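Side-chain contacts in insect group II chitinase (Ostrinia furnacalis, PDB 5Y2A), which hydrolyses chitin as an insect group II enzyme of glycoside hydrolase family 18, of which this is the second catalytic domain: residues V41-K44 and I49-H52; I54-D57 and K61-E64. All coordinates share one frame; numbering follows the deposited sequence.

In the fold
From the N terminus, strand 34-42 runs out to the first contact. There contact 1 closes the loop 43-48, and strand 49-51 folds back antiparallel to make a beta hairpin. The chain then passes through Asp53 into helix 54-59. Contact 2 opens there and closes the tight turn between helix 54-59 and helix 62-67. The two contacts follow in series, neither enclosing the other, with centres about 14 Å apart. They still touch: Ser51 OG lies 2.7 Å from Asp57 OD2, a probable hydrogen bond. Together they tie the end of a strand of the TIM barrel to the two short helices that lead back toward strand 75-81.

Contact 1: V41-K44 and I49-H52; sequences VLDK and IKSH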
loop_
_atom_site.group_PDB
_atom_site.type_symbol
_atom_site.label_atom_id
_atom_site.label_comp_id
_atom_site.label_asym_id
_atom_site.label_seq_id
_atom_site.Cartn_x
_atom_site.Cartn_y
_atom_site.Cartn_z
ATOM N N VAL A 41 -15.851 -8.847 2.339
ATOM C CA VAL A 41 -15.077 -9.367 1.220
ATOM C C VAL A 41 -15.644 -10.706 0.759
ATOM O O VAL A 41 -16.459 -11.333 1.434
ATOM C CB VAL A 41 -13.576 -9.486 1.562
ATOM C CG1 VAL A 41 -12.997 -8.099 1.794
ATOM C CG2 VAL A 41 -13.366 -10.350 2.789
ATOM N N LEU A 42 -15.218 -11.116 -0.435
ATOM C CA LEU A 42 -15.645 -12.373 -1.033
ATOM C C LEU A 42 -14.628 -13.457 -0.697
ATOM O O LEU A 42 -13.445 -13.322 -1.030
ATOM C CB LEU A 42 -15.782 -12.232 -2.548
ATOM C CG LEU A 42 -16.405 -13.413 -3.299
ATOM C CD1 LEU A 42 -17.881 -13.532 -2.940
ATOM C CD2 LEU A 42 -16.229 -13.253 -4.799
ATOM N N ASP A 43 -15.077 -14.520 -0.032
ATOM C CA ASP A 43 -14.178 -15.636 0.239
ATOM C C ASP A 43 -13.687 -16.240 -1.074
ATOM O O ASP A 43 -14.486 -16.579 -1.954
ATOM C CB ASP A 43 -14.870 -16.711 1.072
ATOM C CG ASP A 43 -13.902 -17.793 1.529
ATOM O OD1 ASP A 43 -13.033 -17.489 2.373
ATOM O OD2 ASP A 43 -13.975 -18.924 1.009
ATOM N N LYS A 44 -12.366 -16.376 -1.197
ATOM C CA LYS A 44 -11.771 -16.843 -2.445
ATOM C C LYS A 44 -12.233 -18.251 -2.790
ATOM O O LYS A 44 -12.411 -18.577 -3.971
ATOM C CB LYS A 44 -10.246 -16.797 -2.335
ATOM C CG LYS A 44 -9.493 -17.280 -3.564
ATOM C CD LYS A 44 -8.017 -17.492 -3.237
ATOM C CE LYS A 44 -7.183 -17.706 -4.491
ATOM N NZ LYS A 44 -5.801 -18.150 -4.146
ATOM N N ILE A 49 -19.992 -14.027 0.904
ATOM C CA ILE A 49 -19.612 -12.903 1.751
ATOM C C ILE A 49 -18.968 -13.402 3.034
ATOM O O ILE A 49 -19.435 -14.367 3.653
ATOM C CB ILE A 49 -20.846 -12.041 2.072
ATOM C CG1 ILE A 49 -21.393 -11.380 0.812
ATOM C CG2 ILE A 49 -20.525 -11.017 3.157
ATOM C CD1 ILE A 49 -22.757 -10.728 1.012
ATOM N N LYS A 50 -17.893 -12.735 3.448
ATOM C CA LYS A 50 -17.320 -12.954 4.769
ATOM C C LYS A 50 -16.802 -11.631 5.308
ATOM O O LYS A 50 -16.509 -10.699 4.554
ATOM C CB LYS A 50 -16.193 -13.999 4.750
ATOM C CG LYS A 50 -14.869 -13.496 4.195
ATOM C CD LYS A 50 -13.741 -14.494 4.455
ATOM C CE LYS A 50 -12.494 -14.121 3.670
ATOM N NZ LYS A 50 -11.458 -15.191 3.690
ATOM N N SER A 51 -16.725 -11.550 6.633
ATOM C CA SER A 51 -16.155 -10.376 7.270
ATOM C C SER A 51 -14.673 -10.280 6.939
ATOM O O SER A 51 -13.959 -11.286 6.913
ATOM C CB SER A 51 -16.354 -10.446 8.783
ATOM O OG SER A 51 -15.549 -9.482 9.444
ATOM N N HIS A 52 -14.213 -9.062 6.677
ATOM C CA HIS A 52 -12.798 -8.828 6.433
ATOM C C HIS A 52 -12.036 -8.588 7.726
ATOM O O HIS A 52 -10.800 -8.612 7.720
ATOM C CB HIS A 52 -12.623 -7.628 5.484
ATOM C CG HIS A 52 -11.198 -7.340 5.119
ATOM N ND1 HIS A 52 -10.477 -6.309 5.683
ATOM C CD2 HIS A 52 -10.356 -7.959 4.257
ATOM C CE1 HIS A 52 -9.254 -6.301 5.180
ATOM N NE2 HIS A 52 -9.155 -7.293 4.313
HETATM O O HOH W 1 -10.501 -14.888 0.610
#
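Lys50 starts with CG between its backbone N and carbonyl carbon (chi1 76°) and then runs fully extended, which carries its chain past Val41 to Asp43. Asp43 meets it with CG turned away from the backbone N (chi1 -172°). The result is a salt bridge of 3.1 Å between Lys50 NZ and Asp43 OD1, made on the anti lone pair of that oxygen. The other oxygen, OD2, takes its hydrogen bond from Glu46 N inside the turn. The carboxylate is therefore held from both of its oxygens, and its rotation is probably limited. A water accepts from Lys50 NZ and from Lys44 N, giving the ammonium a second partner.

Short of its ammonium, the aliphatic chain of Lys50 packs on Val41. Its CG lies 3.8 Å from Val41 CG2, and its CE also passes close to that methyl. The other branch, Val41 CG1, meets the imidazole of His52 obliquely, 3.6 Å from CD2. Val41 thus fills the angle between the lysine chain and the histidine.

The backbones fix this register. Val41 and Lys50 form an antiparallel hydrogen-bonded pair. Val41 N gives to Lys50 O at 3.0 Å in an almost straight hydrogen bond (177°), and Lys50 N gives to Val41 O at 2.8 Å. Ile49 CA adds a CA-H...O contact of 3.5 Å to Val41 O. Leu42 and Ile49 are the next pair, not hydrogen-bonded, with their side chains on the other face.

That face packs on two helices and a strand. Ile49 touches Phe104, Ala108 and Phe111 of helix 98-115 and Leu78 and Leu80 of strand 75-81. Leu42 packs on Phe104 and on helix 90-95. The hairpin extends the C-terminal end of strand 34-42, which lies between strands 4-10 and 75-81 in the family 18 barrel.

Contact 2: I54-D57 and K61-E64; sequences IWLD and KFYE
Asp57 CB sits 3.5 Å from the centroid of the Tyr63 ring, only 10° off the normal, in a CH-pi contact over the middle of one face. The carboxylate continues this overlap. Its plane is 18° from that of the ring, so the two flat groups stack. Asp57 CG lies anti to its carbonyl carbon (chi1 -60°), which lays the carboxylate along the ring toward the phenol end. There a water links the pair: it donates to Asp57 OD2 and accepts from Tyr63 OH at 2.8 Å.

A second, separate CH-pi contact involves the preceding residue of each segment. Leu56 CD2 is over one face of the Phe62 ring, toward the rim, 3.7 Å from CE2.

The backbone sets both pairs. Phe62 N gives to Leu56 O at 3.1 Å, and Tyr63 N gives to Asp57 O at 3.0 Å, on a lone pair of that oxygen. Through these bonds helix 54-59 holds the first turn of helix 62-67, whose N-cap is Lys61. A further water donates to Asp57 O and accepts from Glu64 N.

Further out, Asp57 OD1 is hydrogen-bonded to Tyr37 OH and Asn11 ND2, while Ser51 holds the other oxygen. These bonds fix the buried carboxylate and would probably favour its ionised form. Tyr37 and Phe117 meet the Tyr63 ring edge-to-face. With an alanine at Tyr63, Asp57 CB would probably lose its aromatic cover and the bridging water its phenol partner.

The two short helices, 54-59 and 62-67, lie against strand 34-42 of the barrel. Phe62 rests on Tyr37 and Tyr63 on Ala40 of that strand, while Leu56 packs on Trp14 and Tyr15 of a neighbouring loop.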
loop_
_atom_site.group_PDB
_atom_site.type_symbol
_atom_site.label_atom_id
_atom_site.label_comp_id
_atom_site.label_asym_id
_atom_site.label_seq_id
_atom_site.Cartn_x
_atom_site.Cartn_y
_atom_site.Cartn_z
ATOM N N ILE A 54 -12.903 -9.950 11.479
ATOM C CA ILE A 54 -13.760 -10.605 12.469
ATOM C C ILE A 54 -13.630 -9.911 13.817
ATOM O O ILE A 54 -14.621 -9.701 14.531
ATOM C CB ILE A 54 -13.415 -12.103 12.565
ATOM C CG1 ILE A 54 -13.787 -12.837 11.280
ATOM C CG2 ILE A 54 -14.102 -12.741 13.768
ATOM C CD1 ILE A 54 -15.277 -12.952 11.072
ATOM N N TRP A 55 -12.413 -9.500 14.164
ATOM C CA TRP A 55 -12.176 -8.940 15.488
ATOM C C TRP A 55 -12.962 -7.645 15.693
ATOM O O TRP A 55 -13.574 -7.448 16.747
ATOM C CB TRP A 55 -10.677 -8.711 15.698
ATOM C CG TRP A 55 -10.382 -8.274 17.082
ATOM C CD1 TRP A 55 -10.310 -9.066 18.192
ATOM C CD2 TRP A 55 -10.171 -6.936 17.529
ATOM N NE1 TRP A 55 -10.043 -8.303 19.299
ATOM C CE2 TRP A 55 -9.957 -6.990 18.919
ATOM C CE3 TRP A 55 -10.132 -5.696 16.886
ATOM C CZ2 TRP A 55 -9.708 -5.855 19.677
ATOM C CZ3 TRP A 55 -9.891 -4.570 17.643
ATOM C CH2 TRP A 55 -9.678 -4.656 19.024
ATOM N N LEU A 56 -12.954 -6.747 14.701
ATOM C CA LEU A 56 -13.748 -5.523 14.814
ATOM C C LEU A 56 -15.219 -5.764 14.498
ATOM O O LEU A 56 -16.101 -5.373 15.274
ATOM C CB LEU A 56 -13.219 -4.436 13.878
ATOM C CG LEU A 56 -12.222 -3.386 14.361
ATOM C CD1 LEU A 56 -12.222 -2.242 13.362
ATOM C CD2 LEU A 56 -12.537 -2.898 15.765
ATOM N N ASP A 57 -15.498 -6.366 13.338
ATOM C CA ASP A 57 -16.867 -6.419 12.829
ATOM C C ASP A 57 -17.763 -7.260 13.728
ATOM O O ASP A 57 -18.939 -6.933 13.928
ATOM C CB ASP A 57 -16.887 -6.995 11.412
ATOM C CG ASP A 57 -16.080 -6.182 10.428
ATOM O OD1 ASP A 57 -15.837 -4.981 10.683
ATOM O OD2 ASP A 57 -15.720 -6.750 9.376
ATOM N N LYS A 61 -18.382 -6.246 17.734
ATOM C CA LYS A 61 -19.787 -5.937 17.454
ATOM C C LYS A 61 -19.964 -4.686 16.595
ATOM O O LYS A 61 -21.013 -4.038 16.657
ATOM C CB LYS A 61 -20.585 -5.760 18.753
ATOM C CG LYS A 61 -20.494 -6.913 19.744
ATOM C CD LYS A 61 -21.138 -8.172 19.207
ATOM C CE LYS A 61 -20.917 -9.337 20.154
ATOM N NZ LYS A 61 -19.585 -9.963 19.955
ATOM N N PHE A 62 -18.991 -4.349 15.748
ATOM C CA PHE A 62 -19.123 -3.115 14.975
ATOM C C PHE A 62 -20.249 -3.210 13.949
ATOM O O PHE A 62 -20.956 -2.221 13.711
ATOM C CB PHE A 62 -17.794 -2.758 14.312
ATOM C CG PHE A 62 -16.897 -1.903 15.170
ATOM C CD1 PHE A 62 -16.982 -1.955 16.554
ATOM C CD2 PHE A 62 -15.953 -1.063 14.592
ATOM C CE1 PHE A 62 -16.152 -1.176 17.349
ATOM C CE2 PHE A 62 -15.119 -0.283 15.376
ATOM C CZ PHE A 62 -15.221 -0.338 16.762
ATOM N N TYR A 63 -20.438 -4.384 13.338
ATOM C CA TYR A 63 -21.586 -4.600 12.457
ATOM C C TYR A 63 -22.884 -4.206 13.158
ATOM O O TYR A 63 -23.651 -3.376 12.662
ATOM C CB TYR A 63 -21.675 -6.065 12.021
ATOM C CG TYR A 63 -20.799 -6.550 10.874
ATOM C CD1 TYR A 63 -20.157 -5.671 10.003
ATOM C CD2 TYR A 63 -20.652 -7.921 10.648
ATOM C CE1 TYR A 63 -19.366 -6.161 8.942
ATOM C CE2 TYR A 63 -19.886 -8.411 9.606
ATOM C CZ TYR A 63 -19.240 -7.537 8.760
ATOM O OH TYR A 63 -18.480 -8.061 7.732
ATOM N N GLU A 64 -23.138 -4.803 14.329
ATOM C CA GLU A 64 -24.396 -4.571 15.036
ATOM C C GLU A 64 -24.499 -3.143 15.540
ATOM O O GLU A 64 -25.596 -2.571 15.584
ATOM C CB GLU A 64 -24.525 -5.530 16.221
ATOM C CG GLU A 64 -24.656 -6.982 15.847
ATOM C CD GLU A 64 -24.687 -7.874 17.073
ATOM O OE1 GLU A 64 -24.833 -7.337 18.194
ATOM O OE2 GLU A 64 -24.572 -9.106 16.912
HETATM O O HOH W 2 -16.124 -6.867 6.891
HETATM O O HOH W 3 -21.590 -7.230 15.012
#